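Local coordinates for protein RNA N6-adenosine-methyltransferase METTL16 (PDB 6M1U) that methylates adenosine N6 in U6 snRNA, this vertebrate conserved region of METTL16 being presumably an RNA-binding part of the enzyme, at residues L45-K50 and L61-I66. Residues are numbered along the deposited sequence; the frame is centred on the assembly and turned at random.
Sequences LKVQHK and LFLTAI
The His-49 ring and the Leu-61 side chain run alongside each other in the same direction, with ND1 of the His-49 imidazole 4.2 Å from CD2 of Leu-61, a methyl that approaches the ring plane obliquely. The His-49 CG sits between its backbone N and carbonyl carbon (chi1 54°), which carries the ring away from the strand 61-66, so that CB rather than the imidazole packs against Leu-63 (CB to CB 3.9 Å). The Phe-62 ring also turns off from the partner strand, on the other face of the sheet, which it shares with Gln-48, Lys-50 and Thr-64. Beside Leu-63, CG1 of Val-47 reaches its CD1 at 3.6 Å. With CG1 anti to the backbone N, it is this branch of Val-47 that meets Leu-63, while CG2 lies only loosely beside the Ala-65 CB, at 4.4 Å.

Four backbone bonds fix the antiparallel register. Gln-48 and Thr-64 form one hydrogen-bonded pair, the shorter bond running from Thr-64 N to Gln-48 O (2.9 Å) and the longer from Gln-48 N to Thr-64 O (3.3 Å). The longer one is also the more bent, 143° at the hydrogen. Lys-50 and Phe-62 form the other, whose bond from Phe-62 N to Lys-50 O is straighter, at 166°. Between them His-49 and Leu-63 make the non-hydrogen-bonded pair, their CA atoms 4.1 Å apart.

These residues build a beta hairpin entered through a Schellman motif at Lys-46, which ends helix 30-44. Strand 48-52 is outermost in the five-stranded sheet, while 58-67 bonds on to 108-119 through Leu-61, Leu-63 and Ala-65. Helix 30-44 packs on His-49 and Leu-61, and Leu-141 of helix 136-153 meets Leu-63.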
ATOM      1  N   LEU A  45      -8.765   2.345   7.419  1.00 74.64           N
ATOM      2  CA  LEU A  45      -9.978   2.188   6.623  1.00 73.77           C
ATOM      3  C   LEU A  45     -10.791   0.957   7.012  1.00 73.85           C
ATOM      4  O   LEU A  45     -11.824   0.684   6.379  1.00 73.72           O
ATOM      5  CB  LEU A  45      -9.646   2.112   5.129  1.00 72.66           C
ATOM      6  CG  LEU A  45      -8.630   3.095   4.522  1.00 73.20           C
ATOM      7  CD1 LEU A  45      -8.604   2.973   2.985  1.00 72.06           C
ATOM      8  CD2 LEU A  45      -8.871   4.534   4.971  1.00 75.36           C
ATOM      9  N   LYS A  46     -10.369   0.225   8.044  1.00 75.90           N
ATOM     10  CA  LYS A  46     -11.005  -1.036   8.416  1.00 75.94           C
ATOM     11  C   LYS A  46     -11.105  -1.972   7.201  1.00 73.82           C
ATOM     12  O   LYS A  46     -12.041  -2.749   7.040  1.00 73.11           O
ATOM     13  CB  LYS A  46     -12.354  -0.770   9.100  1.00 81.85           C
ATOM     14  CG  LYS A  46     -12.198   0.206  10.302  1.00 85.86           C
ATOM     15  CD  LYS A  46     -13.202  -0.023  11.420  1.00 90.52           C
ATOM     16  CE  LYS A  46     -13.867   1.306  11.881  1.00 95.56           C
ATOM     17  NZ  LYS A  46     -15.246   1.139  12.537  1.00 99.44           N
ATOM     18  N   VAL A  47     -10.114  -1.878   6.332  1.00 69.96           N
ATOM     19  CA  VAL A  47      -9.849  -2.856   5.288  1.00 67.84           C
ATOM     20  C   VAL A  47      -9.171  -4.061   5.928  1.00 68.19           C
ATOM     21  O   VAL A  47      -8.259  -3.914   6.747  1.00 68.25           O
ATOM     22  CB  VAL A  47      -8.954  -2.223   4.201  1.00 64.31           C
ATOM     23  CG1 VAL A  47      -8.356  -3.261   3.259  1.00 61.67           C
ATOM     24  CG2 VAL A  47      -9.706  -1.134   3.439  1.00 65.03           C
ATOM     25  N   GLN A  48      -9.607  -5.254   5.566  1.00 69.37           N
ATOM     26  CA  GLN A  48      -8.943  -6.458   6.040  1.00 69.64           C
ATOM     27  C   GLN A  48      -7.711  -6.780   5.199  1.00 67.79           C
ATOM     28  O   GLN A  48      -7.754  -6.735   3.970  1.00 67.79           O
ATOM     29  CB  GLN A  48      -9.905  -7.637   5.983  1.00 72.77           C
ATOM     30  CG  GLN A  48     -11.231  -7.351   6.621  1.00 76.12           C
ATOM     31  CD  GLN A  48     -11.127  -7.408   8.111  1.00 78.95           C
ATOM     32  OE1 GLN A  48     -10.400  -8.254   8.654  1.00 79.96           O
ATOM     33  NE2 GLN A  48     -11.827  -6.498   8.796  1.00 80.86           N
ATOM     34  N   HIS A  49      -6.618  -7.153   5.857  1.00 66.09           N
ATOM     35  CA  HIS A  49      -5.450  -7.552   5.089  1.00 63.98           C
ATOM     36  C   HIS A  49      -4.587  -8.508   5.898  1.00 61.24           C
ATOM     37  O   HIS A  49      -4.604  -8.487   7.124  1.00 63.06           O
ATOM     38  CB  HIS A  49      -4.641  -6.336   4.686  1.00 60.85           C
ATOM     39  CG  HIS A  49      -4.268  -5.475   5.840  1.00 60.34           C
ATOM     40  ND1 HIS A  49      -3.077  -5.616   6.524  1.00 60.52           N
ATOM     41  CD2 HIS A  49      -4.936  -4.468   6.449  1.00 60.11           C
ATOM     42  CE1 HIS A  49      -3.033  -4.731   7.502  1.00 61.85           C
ATOM     43  NE2 HIS A  49      -4.144  -4.016   7.472  1.00 61.03           N
ATOM     44  N   LYS A  50      -3.830  -9.341   5.192  1.00 62.78           N
ATOM     45  CA  LYS A  50      -2.890 -10.272   5.793  1.00 63.32           C
ATOM     46  C   LYS A  50      -1.662 -10.296   4.897  1.00 62.49           C
ATOM     47  O   LYS A  50      -1.790 -10.229   3.672  1.00 59.52           O
ATOM     48  CB  LYS A  50      -3.472 -11.707   5.939  1.00 69.68           C
ATOM     49  CG  LYS A  50      -4.210 -12.007   7.243  1.00 74.20           C
ATOM     50  CD  LYS A  50      -5.087 -13.288   7.140  1.00 77.48           C
ATOM     51  CE  LYS A  50      -6.404 -13.268   8.061  1.00 80.54           C
ATOM     52  NZ  LYS A  50      -7.521 -14.309   7.740  1.00 82.65           N
ATOM     53  N   LEU A  61       0.887  -7.783   0.684  1.00 62.27           N
ATOM     54  CA  LEU A  61      -0.376  -7.787   1.403  1.00 60.55           C
ATOM     55  C   LEU A  61      -1.467  -8.370   0.523  1.00 60.53           C
ATOM     56  O   LEU A  61      -1.587  -7.988  -0.640  1.00 59.95           O
ATOM     57  CB  LEU A  61      -0.801  -6.384   1.763  1.00 61.57           C
ATOM     58  CG  LEU A  61       0.131  -5.721   2.713  1.00 62.97           C
ATOM     59  CD1 LEU A  61      -0.413  -4.314   2.884  1.00 63.78           C
ATOM     60  CD2 LEU A  61       0.068  -6.555   3.974  1.00 63.47           C
ATOM     61  N   PHE A  62      -2.275  -9.264   1.072  1.00 58.82           N
ATOM     62  CA  PHE A  62      -3.547  -9.611   0.460  1.00 58.11           C
ATOM     63  C   PHE A  62      -4.638  -8.856   1.206  1.00 57.80           C
ATOM     64  O   PHE A  62      -4.689  -8.897   2.443  1.00 56.16           O
ATOM     65  CB  PHE A  62      -3.828 -11.114   0.504  1.00 57.33           C
ATOM     66  CG  PHE A  62      -5.029 -11.513  -0.298  1.00 56.52           C
ATOM     67  CD1 PHE A  62      -6.296 -11.500   0.261  1.00 56.78           C
ATOM     68  CD2 PHE A  62      -4.903 -11.863  -1.631  1.00 56.54           C
ATOM     69  CE1 PHE A  62      -7.395 -11.848  -0.492  1.00 56.96           C
ATOM     70  CE2 PHE A  62      -6.019 -12.199  -2.388  1.00 57.14           C
ATOM     71  CZ  PHE A  62      -7.249 -12.198  -1.816  1.00 57.28           C
ATOM     72  N   LEU A  63      -5.493  -8.145   0.471  1.00 57.52           N
ATOM     73  CA  LEU A  63      -6.484  -7.322   1.140  1.00 59.43           C
ATOM     74  C   LEU A  63      -7.872  -7.559   0.561  1.00 59.35           C
ATOM     75  O   LEU A  63      -8.042  -7.937  -0.598  1.00 62.43           O
ATOM     76  CB  LEU A  63      -6.125  -5.829   1.094  1.00 55.16           C
ATOM     77  CG  LEU A  63      -6.421  -5.178  -0.229  1.00 53.67           C
ATOM     78  CD1 LEU A  63      -7.657  -4.311  -0.125  1.00 54.21           C
ATOM     79  CD2 LEU A  63      -5.230  -4.381  -0.650  1.00 52.64           C
ATOM     80  N   THR A  64      -8.862  -7.340   1.411  1.00 64.49           N
ATOM     81  CA  THR A  64     -10.266  -7.564   1.109  1.00 67.39           C
ATOM     82  C   THR A  64     -10.984  -6.288   1.507  1.00 70.33           C
ATOM     83  O   THR A  64     -11.073  -5.982   2.701  1.00 73.95           O
ATOM     84  CB  THR A  64     -10.800  -8.762   1.893  1.00 71.55           C
ATOM     85  OG1 THR A  64     -10.162  -9.953   1.431  1.00 72.86           O
ATOM     86  CG2 THR A  64     -12.264  -8.904   1.702  1.00 74.97           C
ATOM     87  N   ALA A  65     -11.451  -5.525   0.523  1.00 70.47           N
ATOM     88  CA  ALA A  65     -12.269  -4.350   0.777  1.00 71.15           C
ATOM     89  C   ALA A  65     -13.694  -4.633   0.323  1.00 69.51           C
ATOM     90  O   ALA A  65     -13.952  -5.589  -0.412  1.00 70.62           O
ATOM     91  CB  ALA A  65     -11.710  -3.113   0.075  1.00 67.18           C
ATOM     92  N   ILE A  66     -14.631  -3.810   0.789  1.00 72.49           N
ATOM     93  CA  ILE A  66     -16.045  -3.958   0.452  1.00 75.66           C
ATOM     94  C   ILE A  66     -16.485  -2.745  -0.361  1.00 80.52           C
ATOM     95  O   ILE A  66     -16.005  -1.630  -0.143  1.00 80.41           O
ATOM     96  CB  ILE A  66     -16.920  -4.153   1.709  1.00 76.92           C
ATOM     97  CG1 ILE A  66     -18.322  -4.625   1.306  1.00 80.00           C
ATOM     98  CG2 ILE A  66     -16.998  -2.882   2.513  1.00 77.90           C
ATOM     99  CD1 ILE A  66     -18.886  -5.742   2.186  1.00 80.61           C
TER